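Local coordinates for DNA repair protein MmcB-related protein (Silicibacter pomeroyi, PDB 3DNX), which is of unknown function but belongs to the MmcB-like family of the PDDEXK nuclease clan and is probably linked to DNA repair, at residues R139-A142 with L143-E147. Residues are numbered along the deposited sequence; the frame is centred on the assembly and turned at random.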
loop_
_atom_site.group_PDB
_atom_site.type_symbol
_atom_site.label_atom_id
_atom_site.label_comp_id
_atom_site.label_asym_id
_atom_site.label_seq_id
_atom_site.Cartn_x
_atom_site.Cartn_y
_atom_site.Cartn_z
ATOM N N ARG A 139 2.186 7.282 0.104
ATOM C CA ARG A 139 3.595 7.512 0.409
ATOM C C ARG A 139 4.492 7.063 -0.712
ATOM O O ARG A 139 5.498 7.690 -0.984
ATOM C CB ARG A 139 4.009 6.763 1.698
ATOM C CG ARG A 139 3.179 7.080 2.893
ATOM C CD ARG A 139 3.413 8.409 3.430
ATOM N NE ARG A 139 2.791 8.530 4.759
ATOM C CZ ARG A 139 1.502 8.834 4.994
ATOM N NH1 ARG A 139 0.634 9.039 3.997
ATOM N NH2 ARG A 139 1.077 8.932 6.247
ATOM N N LEU A 140 4.180 5.922 -1.304
ATOM C CA LEU A 140 4.932 5.410 -2.444
ATOM C C LEU A 140 4.915 6.384 -3.616
ATOM O O LEU A 140 5.970 6.749 -4.168
ATOM C CB LEU A 140 4.358 4.079 -2.869
ATOM C CG LEU A 140 4.905 3.384 -4.118
ATOM C CD1 LEU A 140 6.406 3.263 -4.073
ATOM C CD2 LEU A 140 4.218 2.036 -4.229
ATOM N N GLN A 141 3.718 6.847 -3.980
ATOM C CA GLN A 141 3.600 7.784 -5.095
ATOM C C GLN A 141 4.393 9.085 -4.839
ATOM O O GLN A 141 5.016 9.607 -5.741
ATOM C CB GLN A 141 2.129 8.049 -5.464
ATOM C CG GLN A 141 1.931 8.806 -6.812
ATOM C CD GLN A 141 1.868 10.310 -6.610
ATOM O OE1 GLN A 141 1.935 10.785 -5.456
ATOM N NE2 GLN A 141 1.764 11.075 -7.708
ATOM N N ALA A 142 4.360 9.579 -3.613
ATOM C CA ALA A 142 5.065 10.776 -3.253
ATOM C C ALA A 142 6.610 10.622 -3.327
ATOM O O ALA A 142 7.314 11.596 -3.619
ATOM C CB ALA A 142 4.619 11.230 -1.889
ATOM N N LEU A 143 7.136 9.436 -3.038
ATOM C CA LEU A 143 8.575 9.179 -3.155
ATOM C C LEU A 143 8.975 9.056 -4.593
ATOM O O LEU A 143 9.980 9.621 -5.009
ATOM C CB LEU A 143 8.974 7.905 -2.393
ATOM C CG LEU A 143 9.171 8.026 -0.902
ATOM C CD1 LEU A 143 9.679 6.658 -0.323
ATOM C CD2 LEU A 143 10.127 9.191 -0.547
ATOM N N ARG A 144 8.138 8.399 -5.396
ATOM C CA ARG A 144 8.412 8.260 -6.836
ATOM C C ARG A 144 8.211 9.494 -7.676
ATOM O O ARG A 144 8.826 9.633 -8.731
ATOM C CB ARG A 144 7.591 7.113 -7.405
ATOM C CG ARG A 144 7.797 5.862 -6.629
ATOM C CD ARG A 144 7.873 4.609 -7.446
ATOM N NE ARG A 144 6.756 4.453 -8.337
ATOM C CZ ARG A 144 6.825 4.447 -9.676
ATOM N NH1 ARG A 144 5.713 4.311 -10.366
ATOM N NH2 ARG A 144 7.980 4.567 -10.346
ATOM N N ASP A 145 7.362 10.413 -7.198
ATOM C CA ASP A 145 6.982 11.592 -7.953
ATOM C C ASP A 145 6.737 12.707 -6.932
ATOM O O ASP A 145 5.608 13.046 -6.676
ATOM C CB ASP A 145 5.714 11.265 -8.758
ATOM C CG ASP A 145 5.238 12.393 -9.653
ATOM O OD1 ASP A 145 5.916 13.451 -9.798
ATOM O OD2 ASP A 145 4.128 12.227 -10.215
ATOM N N PRO A 146 7.820 13.270 -6.360
ATOM C CA PRO A 146 7.745 14.253 -5.278
ATOM C C PRO A 146 6.825 15.447 -5.549
ATOM O O PRO A 146 6.141 15.913 -4.619
ATOM C CB PRO A 146 9.190 14.710 -5.105
ATOM C CG PRO A 146 10.036 13.659 -5.732
ATOM C CD PRO A 146 9.215 12.891 -6.684
ATOM N N GLU A 147 6.804 15.930 -6.798
ATOM C CA GLU A 147 6.023 17.137 -7.154
ATOM C C GLU A 147 4.572 16.784 -7.500
ATOM O O GLU A 147 3.715 17.660 -7.575
ATOM C CB GLU A 147 6.663 17.863 -8.362
ATOM C CG GLU A 147 7.862 18.847 -8.124
ATOM C CD GLU A 147 8.376 19.007 -6.681
ATOM O OE1 GLU A 147 7.612 19.522 -5.825
ATOM O OE2 GLU A 147 9.577 18.683 -6.415
HETATM O O HOH W 1 2.594 10.091 -10.363
HETATM O O HOH W 2 3.300 13.048 -5.318
#
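Helix 122-144 ends here, where Gln-141 and Asp-145, one helical turn apart, are joined by a pair of water bridges. The last regular rung runs from Arg-144 N to Leu-140 O (3.0 Å), nearly straight at 164°. One residue on, Asp-145 N still reaches Gln-141 O at 2.9 Å, but this bond is weak and bent as Asp-145 leaves helical geometry. Pro-146 has no N-H to continue the ladder; instead its CA makes a CA-H...O contact with Ala-142 O, 3.2 Å away.

The side chains of Gln-141 and Asp-145 lie alongside each other, amide and carboxylate planes turned by 60°. With CG anti to the backbone N (chi1 -168°), a bend at chi2 turns the amide of Gln-141 toward the C-terminal end, alongside Asp-145. One water accepts from Gln-141 NE2 and donates to Asp-145 OD2 at 2.6 Å; the other donates to both Gln-141 OE1 and the main-chain Asp-145 O, the latter at 2.7 Å. Both ends of the amide are thus engaged, which would fix its flip, and NE2 also bonds to Gly-148 O in the chain beyond the helix.

Beside this polar pair, Leu-140 CD1 packs against the aliphatic part of Arg-144, 3.9 Å from CG, and sits at the edge of the guanidinium near its plane.

This helix end docks on the second subunit: Asp-145 and Arg-144 form salt bridges with Arg-22 and Glu-33 of that chain, and Gln-141 OE1 receives a hydrogen bond from its Arg-25. The water-linked turn therefore meets helix 12-26 of the partner, while Arg-144 reaches strand 30-35 of the partner, an outer strand of that chain's own sheet.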